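Local atomic coordinates of putative Lipoprotein (Clostridium perfringens, PDB entry 5J7R), a protein that is of unknown function but, as a putative lipoprotein with a sporulation and spore germination domain, may act at the cell envelope during spore formation or germination. Residues A[76-79]-A[80-83]; A[109-112]-A[113-117]. All blocks are in the same frame, centred on the assembly; numbering follows the deposited sequence.

Interaction 1. Residues A[76-79]-A[80-83]; sequences ILPK and DTKL
The pyrrolidine ring of Pro-78 has the hydroxyl of Thr-81 lying over one face: Thr-81 OG1 is 3.4 Å from Pro-78 CD and 3.8 Å from Pro-78 CG, with the other ring atoms at similar range. At the rim of the same ring stands the carboxylate of Asp-80, whose OD1 comes within 3.4 Å of Pro-78 CB. The ring itself is puckered; the flat group proper is the carbonyl of Pro-78, and both Thr-81 donors reach it from the same face. Thr-81 N reaches Pro-78 O over 3.1 Å from well above the carbonyl plane (60° out of it), whereas Thr-81 OG1, at 2.8 Å from Pro-78 O, is tilted from that plane by a more modest 31°. A single threonine thus grips one oxygen with its amide and its hydroxyl together. The rotation about the first side-chain bond makes this possible, for at chi1 -58° OG1 lies next to the threonine's own backbone N and opposite its carbonyl carbon.

Beneath these side-chain contacts is a type I beta turn running from Pro-78 to Thr-81, and the hydrogen bond donated by the Thr-81 N-H is the one that closes it. Lys-79 and Asp-80 occupy the two central positions of the turn and are exposed. The example illustrates how a tight turn gains a second clasp when its last residue carries a hydroxyl, here with the hydroxyl oxygen lying against the proline ring.

The turn ends the loop that runs from helix 51-65 to strand 83-89. Leu-77 packs on Ile-64 of that helix, while Pro-78 and Thr-81 meet Val-103 and Ala-101 in a neighbouring loop. Beyond the turn, Lys-82 N is hydrogen-bonded to Ser-98 OG, and Leu-83 begins the strand by packing against Ile-95 and Leu-97 of the adjacent strand 92-97.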
loop_
_atom_site.group_PDB
_atom_site.type_symbol
_atom_site.label_atom_id
_atom_site.label_comp_id
_atom_site.label_asym_id
_atom_site.label_seq_id
_atom_site.Cartn_x
_atom_site.Cartn_y
_atom_site.Cartn_z
ATOM N N ILE A 76 10.334 17.620 14.233
ATOM C CA ILE A 76 10.806 18.407 13.084
ATOM C C ILE A 76 9.760 19.393 12.548
ATOM O O ILE A 76 10.100 20.281 11.766
ATOM C CB ILE A 76 11.330 17.513 11.933
ATOM C CG1 ILE A 76 10.249 16.562 11.411
ATOM C CG2 ILE A 76 12.541 16.726 12.414
ATOM C CD1 ILE A 76 10.688 15.763 10.207
ATOM N N LEU A 77 8.506 19.225 12.960
ATOM C CA LEU A 77 7.405 20.110 12.569
ATOM C C LEU A 77 6.536 20.357 13.792
ATOM O O LEU A 77 6.475 19.503 14.672
ATOM C CB LEU A 77 6.533 19.476 11.473
ATOM C CG LEU A 77 7.109 19.285 10.068
ATOM C CD1 LEU A 77 6.183 18.435 9.215
ATOM C CD2 LEU A 77 7.379 20.632 9.408
ATOM N N PRO A 78 5.874 21.528 13.868
ATOM C CA PRO A 78 4.981 21.801 15.003
ATOM C C PRO A 78 3.866 20.755 15.116
ATOM O O PRO A 78 3.369 20.269 14.096
ATOM C CB PRO A 78 4.398 23.168 14.662
ATOM C CG PRO A 78 5.464 23.821 13.864
ATOM C CD PRO A 78 6.043 22.723 13.024
ATOM N N LYS A 79 3.484 20.422 16.344
ATOM C CA LYS A 79 2.460 19.406 16.588
ATOM C C LYS A 79 1.085 19.770 16.016
ATOM O O LYS A 79 0.357 18.894 15.546
ATOM C CB LYS A 79 2.395 19.051 18.074
ATOM C CG LYS A 79 1.467 17.857 18.334
ATOM C CD LYS A 79 1.992 16.938 19.436
ATOM C CE LYS A 79 0.981 15.907 19.879
ATOM N NZ LYS A 79 1.464 15.104 21.036
ATOM N N ASP A 80 0.751 21.062 16.046
ATOM C CA ASP A 80 -0.537 21.538 15.512
ATOM C C ASP A 80 -0.581 21.601 13.967
ATOM O O ASP A 80 -1.630 21.909 13.399
ATOM C CB ASP A 80 -0.977 22.879 16.143
ATOM C CG ASP A 80 0.043 23.997 15.969
ATOM O OD1 ASP A 80 1.137 23.766 15.414
ATOM O OD2 ASP A 80 -0.256 25.122 16.427
ATOM N N THR A 81 0.545 21.308 13.303
ATOM C CA THR A 81 0.603 21.294 11.835
ATOM C C THR A 81 -0.386 20.274 11.306
ATOM O O THR A 81 -0.605 19.228 11.913
ATOM C CB THR A 81 2.011 20.915 11.302
ATOM O OG1 THR A 81 2.982 21.837 11.816
ATOM C CG2 THR A 81 2.063 20.937 9.773
ATOM N N LYS A 82 -0.976 20.580 10.166
ATOM C CA LYS A 82 -1.948 19.709 9.561
ATOM C C LYS A 82 -1.602 19.479 8.115
ATOM O O LYS A 82 -1.239 20.413 7.414
ATOM C CB LYS A 82 -3.319 20.357 9.639
ATOM C CG LYS A 82 -3.803 20.587 11.082
ATOM C CD LYS A 82 -5.188 21.209 11.091
ATOM C CE LYS A 82 -5.586 21.769 12.443
ATOM N NZ LYS A 82 -7.008 22.212 12.479
ATOM N N LEU A 83 -1.716 18.231 7.680
ATOM C CA LEU A 83 -1.445 17.886 6.297
ATOM C C LEU A 83 -2.722 18.151 5.478
ATOM O O LEU A 83 -3.723 17.467 5.648
ATOM C CB LEU A 83 -1.022 16.420 6.196
ATOM C CG LEU A 83 -0.690 15.898 4.802
ATOM C CD1 LEU A 83 0.440 16.672 4.163
ATOM C CD2 LEU A 83 -0.323 14.445 4.896
#

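Interaction 2. Residues A[109-112]-A[113-117]; sequences KEQA and TLEGI
Gln-111 and Glu-115, one helical turn apart, join their side chains through a hydrogen bond of 3.0 Å from Gln-111 NE2 to Glu-115 OE2, nearly straight at 164°. The two residues reach the bond by different routes. Gln-111 sends CG away from its backbone N (chi1 -177°) and continues fully extended, while Glu-115 keeps CG beside its own N and opposite its carbonyl carbon before extending in turn. The planes of the amide and the carboxylate stand almost perpendicular, 88° apart. The acceptor lies close to the amide plane of Gln-111, but the N-H arrives from above the carboxylate plane of Glu-115. The aliphatic part of the glutamate leans back on the backbone, with Glu-115 CG 3.2 Å from Gln-111 O.

Leu-114 folds in a related way: its CG comes within 3.4 Å of Glu-110 O, the very oxygen that accepts the bond from Leu-114 N. Four successive i to i+4 backbone bonds, from Thr-113 N to Lys-109 O through Gly-116 N to Ala-112 O at 2.8 Å, make this a regular alpha-helical stretch.

Helix 107-121 is the crossover of a beta-alpha-beta unit between the parallel strands 92-97 and 129-134. Leu-114 and Ile-117 pack on Ile-132 of the latter strand, and the carboxylate of Glu-110 accepts hydrogen bonds from Asn-145 N and Gly-143 N. Elsewhere on the helix, Gln-111 and Glu-115 pack on Pro-40 and Ile-42 of the second subunit, while Lys-109 NZ hydrogen-bonds to Pro-75 O and forms a salt bridge with Asp-32 of that subunit.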
loop_
_atom_site.group_PDB
_atom_site.type_symbol
_atom_site.label_atom_id
_atom_site.label_comp_id
_atom_site.label_asym_id
_atom_site.label_seq_id
_atom_site.Cartn_x
_atom_site.Cartn_y
_atom_site.Cartn_z
ATOM N N LYS A 109 18.063 23.884 13.111
ATOM C CA LYS A 109 16.806 23.158 13.326
ATOM C C LYS A 109 16.044 23.036 12.002
ATOM O O LYS A 109 15.543 21.955 11.663
ATOM C CB LYS A 109 15.947 23.872 14.380
ATOM C CG LYS A 109 14.649 23.223 14.775
ATOM C CD LYS A 109 14.856 21.987 15.635
ATOM C CE LYS A 109 13.535 21.177 15.756
ATOM N NZ LYS A 109 13.470 20.147 16.838
ATOM N N GLU A 110 15.977 24.132 11.247
ATOM C CA GLU A 110 15.276 24.133 9.964
ATOM C C GLU A 110 15.938 23.174 8.980
ATOM O O GLU A 110 15.248 22.512 8.206
ATOM C CB GLU A 110 15.196 25.537 9.356
ATOM C CG GLU A 110 14.410 25.578 8.042
ATOM C CD GLU A 110 14.251 26.967 7.445
ATOM O OE1 GLU A 110 15.108 27.810 7.720
ATOM O OE2 GLU A 110 13.285 27.202 6.671
ATOM N N GLN A 111 17.263 23.093 9.007
ATOM C CA GLN A 111 17.964 22.188 8.098
ATOM C C GLN A 111 17.654 20.729 8.447
ATOM O O GLN A 111 17.545 19.892 7.557
ATOM C CB GLN A 111 19.472 22.438 8.105
ATOM C CG GLN A 111 20.220 21.554 7.119
ATOM C CD GLN A 111 21.696 21.866 7.017
ATOM O OE1 GLN A 111 22.164 22.905 7.482
ATOM N NE2 GLN A 111 22.440 20.965 6.386
ATOM N N ALA A 112 17.510 20.436 9.737
ATOM C CA ALA A 112 17.196 19.074 10.186
ATOM C C ALA A 112 15.785 18.706 9.740
ATOM O O ALA A 112 15.528 17.573 9.344
ATOM C CB ALA A 112 17.326 18.962 11.694
ATOM N N THR A 113 14.876 19.676 9.797
ATOM C CA THR A 113 13.500 19.474 9.374
ATOM C C THR A 113 13.431 19.092 7.904
ATOM O O THR A 113 12.818 18.085 7.551
ATOM C CB THR A 113 12.653 20.735 9.607
ATOM O OG1 THR A 113 12.512 20.953 11.012
ATOM C CG2 THR A 113 11.259 20.593 8.986
ATOM N N LEU A 114 14.072 19.881 7.048
ATOM C CA LEU A 114 14.062 19.599 5.610
ATOM C C LEU A 114 14.763 18.270 5.287
ATOM O O LEU A 114 14.282 17.502 4.448
ATOM C CB LEU A 114 14.669 20.763 4.820
ATOM C CG LEU A 114 14.024 22.139 5.074
ATOM C CD1 LEU A 114 14.697 23.190 4.200
ATOM C CD2 LEU A 114 12.519 22.153 4.849
ATOM N N GLU A 115 15.880 17.991 5.955
ATOM C CA GLU A 115 16.595 16.732 5.730
ATOM C C GLU A 115 15.768 15.540 6.238
ATOM O O GLU A 115 15.808 14.466 5.641
ATOM C CB GLU A 115 17.979 16.737 6.385
ATOM C CG GLU A 115 18.970 17.687 5.725
ATOM C CD GLU A 115 20.351 17.691 6.376
ATOM O OE1 GLU A 115 20.486 17.132 7.474
ATOM O OE2 GLU A 115 21.303 18.272 5.801
ATOM N N GLY A 116 15.025 15.742 7.330
ATOM C CA GLY A 116 14.176 14.693 7.910
ATOM C C GLY A 116 12.992 14.322 7.019
ATOM O O GLY A 116 12.666 13.151 6.863
ATOM N N ILE A 117 12.363 15.333 6.429
ATOM C CA ILE A 117 11.246 15.123 5.524
ATOM C C ILE A 117 11.759 14.376 4.280
ATOM O O ILE A 117 11.181 13.372 3.878
ATOM C CB ILE A 117 10.564 16.455 5.150
ATOM C CG1 ILE A 117 9.953 17.080 6.409
ATOM C CG2 ILE A 117 9.452 16.232 4.128
ATOM C CD1 ILE A 117 9.420 18.489 6.222
#

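Interaction 1 precedes interaction 2 along the chain, and their centres are 13 Å apart within the same sporulation and spore germination domain. The first leads into strand 83-89 and the second lies on helix 107-121; between them the chain forms strands 83-89 and 92-97 of the mixed sheet. The two meet directly at the residues leading into the turn: Thr-113 OG1 and Ile-76 O are 2.6 Å apart, a probable hydrogen bond, and Leu-77 CD2 packs 3.9 Å from Thr-113 CG2. Ile-76 also packs on Ile-117 of the helix and on Tyr-30 of the second subunit. Loop and crossover helix are thereby joined close to a subunit interface.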